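Local coordinates for tyrosinase (Burkholderia thailandensis, PDB 5ZRD), which catalyses, as a copper-dependent monooxygenase, the hydroxylation of monophenols to catechols, and probably their further oxidation to quinones as in other tyrosinases, at residues 19-22 with 28-31; 34-39 with 147-152; 135-138 with 143-146. All coordinates share one frame; numbering follows the deposited sequence.

Contact 1: residues 19-22 with 28-31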
loop_
_atom_site.group_PDB
_atom_site.type_symbol
_atom_site.label_atom_id
_atom_site.label_comp_id
_atom_site.label_asym_id
_atom_site.label_seq_id
_atom_site.Cartn_x
_atom_site.Cartn_y
_atom_site.Cartn_z
ATOM N N LYS A 19 -25.792 -4.763 51.042
ATOM C CA LYS A 19 -26.244 -5.257 52.328
ATOM C C LYS A 19 -26.553 -4.060 53.236
ATOM O O LYS A 19 -27.550 -4.022 53.920
ATOM C CB LYS A 19 -25.164 -6.152 52.948
ATOM C CG LYS A 19 -25.466 -7.648 52.935
ATOM C CD LYS A 19 -24.233 -8.537 53.015
ATOM C CE LYS A 19 -23.191 -8.069 54.013
ATOM N NZ LYS A 19 -21.846 -8.577 53.660
ATOM N N ARG A 20 -25.661 -3.086 53.246
ATOM C CA ARG A 20 -25.918 -1.830 53.938
ATOM C C ARG A 20 -27.262 -1.251 53.449
ATOM O O ARG A 20 -28.127 -0.964 54.277
ATOM C CB ARG A 20 -24.697 -0.909 53.803
ATOM C CG ARG A 20 -23.519 -1.380 54.650
ATOM C CD ARG A 20 -22.166 -0.839 54.243
ATOM N NE ARG A 20 -21.723 0.292 55.045
ATOM C CZ ARG A 20 -20.613 0.320 55.790
ATOM N NH1 ARG A 20 -19.848 -0.755 55.908
ATOM N NH2 ARG A 20 -20.263 1.443 56.399
ATOM N N TYR A 21 -27.484 -1.146 52.133
ATOM C CA TYR A 21 -28.795 -0.701 51.591
ATOM C C TYR A 21 -29.947 -1.581 52.112
ATOM O O TYR A 21 -30.962 -1.047 52.523
ATOM C CB TYR A 21 -28.800 -0.700 50.058
ATOM C CG TYR A 21 -30.085 -0.224 49.414
ATOM C CD1 TYR A 21 -31.200 -1.049 49.293
ATOM C CD2 TYR A 21 -30.185 1.062 48.918
ATOM C CE1 TYR A 21 -32.371 -0.606 48.692
ATOM C CE2 TYR A 21 -31.344 1.518 48.308
ATOM C CZ TYR A 21 -32.443 0.691 48.206
ATOM O OH TYR A 21 -33.559 1.178 47.599
ATOM N N ASP A 22 -29.810 -2.913 52.041
ATOM C CA ASP A 22 -30.842 -3.858 52.448
ATOM C C ASP A 22 -31.253 -3.539 53.920
ATOM O O ASP A 22 -32.391 -3.811 54.316
ATOM C CB ASP A 22 -30.335 -5.330 52.361
ATOM C CG ASP A 22 -30.436 -5.992 50.924
ATOM O OD1 ASP A 22 -30.957 -5.413 49.939
ATOM O OD2 ASP A 22 -29.972 -7.164 50.808
ATOM N N PRO A 28 -24.774 5.145 50.284
ATOM C CA PRO A 28 -23.654 4.619 49.466
ATOM C C PRO A 28 -24.096 4.018 48.113
ATOM O O PRO A 28 -23.584 4.444 47.057
ATOM C CB PRO A 28 -23.013 3.521 50.333
ATOM C CG PRO A 28 -23.331 3.938 51.741
ATOM C CD PRO A 28 -24.714 4.541 51.629
ATOM N N LEU A 29 -25.037 3.068 48.120
ATOM C CA LEU A 29 -25.514 2.504 46.864
ATOM C C LEU A 29 -26.184 3.585 46.011
ATOM O O LEU A 29 -25.962 3.626 44.799
ATOM C CB LEU A 29 -26.468 1.337 47.114
ATOM C CG LEU A 29 -26.584 0.353 45.957
ATOM C CD1 LEU A 29 -25.223 0.011 45.374
ATOM C CD2 LEU A 29 -27.279 -0.911 46.395
ATOM N N GLU A 30 -26.952 4.476 46.627
ATOM C CA GLU A 30 -27.642 5.513 45.864
ATOM C C GLU A 30 -26.618 6.448 45.191
ATOM O O GLU A 30 -26.776 6.861 44.001
ATOM C CB GLU A 30 -28.600 6.280 46.772
ATOM C CG GLU A 30 -29.914 5.548 47.037
ATOM C CD GLU A 30 -30.781 6.160 48.130
ATOM O OE1 GLU A 30 -31.916 5.683 48.340
ATOM O OE2 GLU A 30 -30.309 7.113 48.769
ATOM N N ASP A 31 -25.554 6.796 45.904
ATOM C CA ASP A 31 -24.551 7.691 45.282
ATOM C C ASP A 31 -23.918 7.043 44.041
ATOM O O ASP A 31 -23.733 7.683 42.988
ATOM C CB ASP A 31 -23.443 8.056 46.272
ATOM C CG ASP A 31 -23.916 8.994 47.385
ATOM O OD1 ASP A 31 -24.907 9.750 47.204
ATOM O OD2 ASP A 31 -23.260 8.979 48.447
#
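The junction of two consecutive N-terminal helices, 14-22 and 27-41, is closed where Tyr21 near the end of the first meets Leu29 in the opening turn of the second. Their CA atoms stand 6.6 Å apart, the shortest such separation between the two segments, and both CB atoms point across the gap. The two side chains cross at about a right angle. The branch of Leu29 that does the touching is CD2, which lies 4.0 Å from Tyr21 CB and reaches CG at the root of the phenol ring, while Leu29 CB comes obliquely up to the ring at CD2 of Tyr21, 4.1 Å away. Tyr21 carries its ring anti to the backbone N (chi1 -178°), which extends it past Leu29 toward Glu30. There the carboxylate oxygen OE1 of Glu30 approaches Tyr21 CE2 to 4.2 Å, also obliquely. Leu29 also packs on Ile132, from a loop farther along the chain, and Arg20 forms a salt bridge with Glu25 in the connection between the helices. No hydrogen bond links the two segments directly, so between these segments the contact rests on van der Waals packing of an aliphatic branch against the base of an aromatic side chain, and the carboxylate of Glu30, probably charged, borders this apolar patch at the ring's far part.

Contact 2: residues 34-39 with 147-152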
loop_
_atom_site.group_PDB
_atom_site.type_symbol
_atom_site.label_atom_id
_atom_site.label_comp_id
_atom_site.label_asym_id
_atom_site.label_seq_id
_atom_site.Cartn_x
_atom_site.Cartn_y
_atom_site.Cartn_z
ATOM N N ARG A 34 -26.500 6.930 41.309
ATOM C CA ARG A 34 -26.748 8.284 40.821
ATOM C C ARG A 34 -25.588 8.725 39.937
ATOM O O ARG A 34 -25.821 9.393 38.962
ATOM C CB ARG A 34 -26.964 9.275 41.975
ATOM C CG ARG A 34 -27.053 10.740 41.546
ATOM C CD ARG A 34 -27.227 11.710 42.710
ATOM N NE ARG A 34 -28.563 11.595 43.272
ATOM C CZ ARG A 34 -28.867 11.015 44.429
ATOM N NH1 ARG A 34 -30.142 10.930 44.779
ATOM N NH2 ARG A 34 -27.921 10.531 45.230
ATOM N N ALA A 35 -24.354 8.367 40.304
ATOM C CA ALA A 35 -23.148 8.728 39.518
ATOM C C ALA A 35 -23.150 8.021 38.157
ATOM O O ALA A 35 -22.756 8.594 37.127
ATOM C CB ALA A 35 -21.906 8.359 40.297
ATOM N N TRP A 36 -23.571 6.758 38.159
ATOM C CA TRP A 36 -23.595 5.981 36.945
ATOM C C TRP A 36 -24.703 6.516 36.019
ATOM O O TRP A 36 -24.503 6.632 34.783
ATOM C CB TRP A 36 -23.777 4.494 37.269
ATOM C CG TRP A 36 -22.493 3.756 37.445
ATOM C CD1 TRP A 36 -21.809 3.507 38.603
ATOM C CD2 TRP A 36 -21.730 3.154 36.397
ATOM N NE1 TRP A 36 -20.670 2.792 38.342
ATOM C CE2 TRP A 36 -20.591 2.577 36.995
ATOM C CE3 TRP A 36 -21.899 3.066 35.016
ATOM C CZ2 TRP A 36 -19.642 1.899 36.249
ATOM C CZ3 TRP A 36 -20.958 2.402 34.276
ATOM C CH2 TRP A 36 -19.849 1.828 34.891
ATOM N N VAL A 37 -25.861 6.870 36.596
ATOM C CA VAL A 37 -26.906 7.535 35.780
ATOM C C VAL A 37 -26.305 8.796 35.140
ATOM O O VAL A 37 -26.371 9.007 33.929
ATOM C CB VAL A 37 -28.166 7.845 36.615
ATOM C CG1 VAL A 37 -29.171 8.662 35.813
ATOM C CG2 VAL A 37 -28.820 6.574 37.141
ATOM N N GLY A 38 -25.622 9.597 35.937
ATOM C CA GLY A 38 -25.058 10.841 35.420
ATOM C C GLY A 38 -24.050 10.645 34.301
ATOM O O GLY A 38 -24.101 11.363 33.293
ATOM N N ILE A 39 -23.106 9.705 34.442
ATOM C CA ILE A 39 -22.070 9.547 33.364
ATOM C C ILE A 39 -22.715 8.929 32.121
ATOM O O ILE A 39 -22.290 9.204 30.999
ATOM C CB ILE A 39 -20.799 8.790 33.830
ATOM C CG1 ILE A 39 -21.028 7.311 34.166
ATOM C CG2 ILE A 39 -20.123 9.517 34.994
ATOM C CD1 ILE A 39 -19.742 6.472 34.151
ATOM N N ASN A 147 -32.021 0.318 36.165
ATOM C CA ASN A 147 -30.719 0.142 36.779
ATOM C C ASN A 147 -29.640 0.440 35.729
ATOM O O ASN A 147 -29.515 -0.285 34.781
ATOM C CB ASN A 147 -30.577 -1.288 37.301
ATOM C CG ASN A 147 -29.225 -1.579 37.925
ATOM O OD1 ASN A 147 -28.420 -0.679 38.116
ATOM N ND2 ASN A 147 -28.964 -2.830 38.244
ATOM N N PRO A 148 -28.863 1.516 35.887
ATOM C CA PRO A 148 -27.834 1.792 34.892
ATOM C C PRO A 148 -26.708 0.744 34.815
ATOM O O PRO A 148 -25.938 0.763 33.860
ATOM C CB PRO A 148 -27.210 3.113 35.361
ATOM C CG PRO A 148 -27.290 3.009 36.847
ATOM C CD PRO A 148 -28.585 2.267 37.118
ATOM N N LEU A 149 -26.620 -0.156 35.799
ATOM C CA LEU A 149 -25.513 -1.132 35.909
ATOM C C LEU A 149 -25.821 -2.449 35.165
ATOM O O LEU A 149 -24.876 -3.198 34.908
ATOM C CB LEU A 149 -25.254 -1.424 37.392
ATOM C CG LEU A 149 -25.176 -0.215 38.324
ATOM C CD1 LEU A 149 -24.908 -0.668 39.775
ATOM C CD2 LEU A 149 -24.101 0.731 37.845
ATOM N N ARG A 150 -27.087 -2.742 34.811
ATOM C CA ARG A 150 -27.411 -4.010 34.166
ATOM C C ARG A 150 -26.971 -4.017 32.700
ATOM O O ARG A 150 -26.707 -5.078 32.164
ATOM C CB ARG A 150 -28.893 -4.379 34.270
ATOM C CG ARG A 150 -29.892 -3.489 33.545
ATOM C CD ARG A 150 -31.071 -4.328 33.048
ATOM N NE ARG A 150 -31.282 -5.579 33.799
ATOM C CZ ARG A 150 -31.814 -6.709 33.312
ATOM N NH1 ARG A 150 -31.966 -6.870 32.009
ATOM N NH2 ARG A 150 -32.216 -7.665 34.138
ATOM N N SER A 151 -26.852 -2.863 32.067
ATOM C CA SER A 151 -26.571 -2.829 30.649
ATOM C C SER A 151 -26.468 -1.370 30.240
ATOM O O SER A 151 -26.697 -0.444 31.046
ATOM C CB SER A 151 -27.629 -3.529 29.851
ATOM O OG SER A 151 -28.892 -2.954 30.168
ATOM N N PHE A 152 -26.131 -1.161 28.998
ATOM C CA PHE A 152 -26.016 0.217 28.515
ATOM C C PHE A 152 -26.454 0.242 27.059
ATOM O O PHE A 152 -26.187 -0.682 26.313
ATOM C CB PHE A 152 -24.595 0.730 28.709
ATOM C CG PHE A 152 -24.249 2.038 28.046
ATOM C CD1 PHE A 152 -24.746 3.235 28.541
ATOM C CD2 PHE A 152 -23.351 2.078 26.993
ATOM C CE1 PHE A 152 -24.388 4.442 27.973
ATOM C CE2 PHE A 152 -22.978 3.289 26.437
ATOM C CZ PHE A 152 -23.500 4.467 26.920
#
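Trp36 and Leu149 form the tight part of this contact, in which helix 27-41 meets the turn that follows strand 143-146. Methyl CD2 of Leu149 sits over one face of the indole, 3.6 Å from the centroid of its five-membered ring and 17° off the ring normal, a CH-pi contact. Its nearest ring atom is Trp36 CG, at 3.4 Å. Leu149 has CG beside its backbone N (chi1 -46°); CD1 takes the extended direction, and the other branch, CD2, is the one that meets the indole. The opposite face of the indole carries Ile39 CD1, one helical turn on, so the ring lies between two aliphatic groups. Phe50 meets the indole edge-to-face, and Leu101 and Leu105 of helix 90-108 also pack on it.

Pro148 fits at ordinary van der Waals distance, and the contact thins out at Val37, its partly exposed rim. The proline ring atom CG touches Trp36 CB at 3.8 Å and Val37 CG2 at 3.9 Å, with the side chains of Val37 and Pro148 meeting at a slant. Arg34, a helical turn earlier, points away from segment 147-152 and forms a salt bridge with Asp141.

The turn is shaped by its own polar groups. Asn147 OD1 accepts the backbone N of Leu149 at 3.0 Å, the N-H coming from above the carbonyl plane, while ND2 is bound to the carbonyls of Ile132 and Gln135; both ends of this buried amide are thereby satisfied. The arrangement is an Asx turn superposed on a type I beta turn from Asn147 to Arg150, presenting Pro148 and Leu149 to one helix.

Contact 3: residues 135-138 with 143-146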
loop_
_atom_site.group_PDB
_atom_site.type_symbol
_atom_site.label_atom_id
_atom_site.label_comp_id
_atom_site.label_asym_id
_atom_site.label_seq_id
_atom_site.Cartn_x
_atom_site.Cartn_y
_atom_site.Cartn_z
ATOM N N GLN A 135 -30.201 -6.598 38.378
ATOM C CA GLN A 135 -31.646 -6.312 38.491
ATOM C C GLN A 135 -32.058 -5.180 37.539
ATOM O O GLN A 135 -31.235 -4.306 37.175
ATOM C CB GLN A 135 -32.030 -5.982 39.936
ATOM C CG GLN A 135 -31.576 -4.592 40.351
ATOM C CD GLN A 135 -31.604 -4.397 41.846
ATOM O OE1 GLN A 135 -31.263 -5.300 42.598
ATOM N NE2 GLN A 135 -32.012 -3.212 42.279
ATOM N N GLU A 136 -33.360 -5.206 37.203
ATOM C CA GLU A 136 -33.994 -4.370 36.157
ATOM C C GLU A 136 -34.110 -2.921 36.606
ATOM O O GLU A 136 -33.973 -2.013 35.782
ATOM C CB GLU A 136 -35.397 -4.863 35.794
ATOM C CG GLU A 136 -35.382 -6.099 34.901
ATOM C CD GLU A 136 -36.673 -6.410 34.158
ATOM O OE1 GLU A 136 -37.732 -5.763 34.451
ATOM O OE2 GLU A 136 -36.616 -7.299 33.276
ATOM N N LYS A 137 -34.347 -2.735 37.896
ATOM C CA LYS A 137 -34.818 -1.459 38.424
ATOM C C LYS A 137 -33.994 -1.009 39.625
ATOM O O LYS A 137 -33.285 -1.795 40.257
ATOM C CB LYS A 137 -36.272 -1.588 38.885
ATOM C CG LYS A 137 -37.255 -1.921 37.774
ATOM C CD LYS A 137 -37.231 -0.928 36.640
ATOM C CE LYS A 137 -38.262 -1.247 35.583
ATOM N NZ LYS A 137 -38.212 -0.261 34.475
ATOM N N PHE A 138 -34.142 0.270 39.930
ATOM C CA PHE A 138 -33.627 0.812 41.175
ATOM C C PHE A 138 -34.518 1.980 41.631
ATOM O O PHE A 138 -35.016 2.745 40.799
ATOM C CB PHE A 138 -32.180 1.266 40.960
ATOM C CG PHE A 138 -31.444 1.569 42.237
ATOM C CD1 PHE A 138 -31.052 0.540 43.080
ATOM C CD2 PHE A 138 -31.149 2.884 42.592
ATOM C CE1 PHE A 138 -30.429 0.826 44.285
ATOM C CE2 PHE A 138 -30.491 3.168 43.782
ATOM C CZ PHE A 138 -30.130 2.135 44.620
ATOM N N LYS A 143 -38.261 7.653 42.856
ATOM C CA LYS A 143 -38.790 7.251 41.537
ATOM C C LYS A 143 -38.117 5.939 41.130
ATOM O O LYS A 143 -36.932 5.725 41.408
ATOM C CB LYS A 143 -38.545 8.312 40.457
ATOM C CG LYS A 143 -39.385 9.574 40.599
ATOM C CD LYS A 143 -39.087 10.643 39.572
ATOM C CE LYS A 143 -39.761 11.958 39.910
ATOM N NZ LYS A 143 -39.985 12.788 38.706
ATOM N N GLN A 144 -38.876 5.055 40.506
ATOM C CA GLN A 144 -38.275 3.881 39.900
ATOM C C GLN A 144 -37.481 4.308 38.663
ATOM O O GLN A 144 -37.978 5.117 37.887
ATOM C CB GLN A 144 -39.338 2.863 39.506
ATOM C CG GLN A 144 -39.698 1.924 40.642
ATOM C CD GLN A 144 -39.663 0.493 40.177
ATOM O OE1 GLN A 144 -39.971 0.193 39.026
ATOM N NE2 GLN A 144 -39.270 -0.401 41.069
ATOM N N ILE A 145 -36.252 3.788 38.499
ATOM C CA ILE A 145 -35.510 3.962 37.234
ATOM C C ILE A 145 -35.029 2.600 36.755
ATOM O O ILE A 145 -34.997 1.649 37.526
ATOM C CB ILE A 145 -34.328 4.942 37.378
ATOM C CG1 ILE A 145 -33.254 4.410 38.336
ATOM C CG2 ILE A 145 -34.845 6.320 37.792
ATOM C CD1 ILE A 145 -31.977 5.202 38.335
ATOM N N ASP A 146 -34.637 2.564 35.487
ATOM C CA ASP A 146 -33.817 1.478 34.941
ATOM C C ASP A 146 -32.446 1.484 35.687
ATOM O O ASP A 146 -31.824 2.548 35.860
ATOM C CB ASP A 146 -33.606 1.689 33.427
ATOM C CG ASP A 146 -34.926 1.604 32.610
ATOM O OD1 ASP A 146 -35.931 1.052 33.104
ATOM O OD2 ASP A 146 -34.955 2.081 31.458
#
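With CG beside its backbone N (chi1 -63°) and the chain bent at chi2 (-57°), the side chain of Lys137 passes the carbonyl of Ile145 and brings NZ to Asp146. The two strands, 137-140 and 143-146, make an antiparallel beta hairpin. Phe138 and Ile145 form a hydrogen-bonded pair: Phe138 N donates to Ile145 O at 2.9 Å, and Ile145 N donates to Phe138 O at 2.8 Å in a nearly straight bond (166°). Their side chains share one face of the hairpin, where Phe138 CB and Ile145 CG1 are 4.2 Å apart and where Val33 of helix 27-41 packs against both.

Next along, Lys137 and Asp146 form a non-hydrogen-bonded pair whose side chains set out in diverging directions before their ends are brought together. The carbonyl of Ile145 also receives a CA-H...O contact from Lys137 CA, 3.2 Å away. The methylenes of Lys137 cross the amide of Gln144 at about a right angle, CG lying 3.7 Å from Gln144 OE1. From the loop just before strand 137-140, Gln135 reaches forward, NE2 donating to Lys137 O at 2.8 Å; that same nitrogen lies at the edge of the Phe138 ring, in its plane. On the exposed side, the Lys137 and Asp146 side chains run alongside each other in the same direction, and NZ meets OD1 nearly head-on to its C-O bond, closing a salt bridge of 3.0 Å.

How the contacts relate
Helix 27-41 joins the three sites: contacts 1 and 2 use successive parts of it, with centres 15 Å apart, and the hairpin of contact 3 lies against the same helix. The Phe138 ring reaches contact 1, its CZ lying 3.9 Å from Tyr21 CE2. Contact 3 is nested within the chain loop that contact 2 closes, and their centres are 10 Å apart; Asn147 N probably donates to Glu136 O at 3.1 Å, continuing the hairpin into the turn. Contacts 1 and 3 lie away from the copper site, whereas the side chain of Trp36 in contact 2 is about 10 Å from that of copper ligand His320.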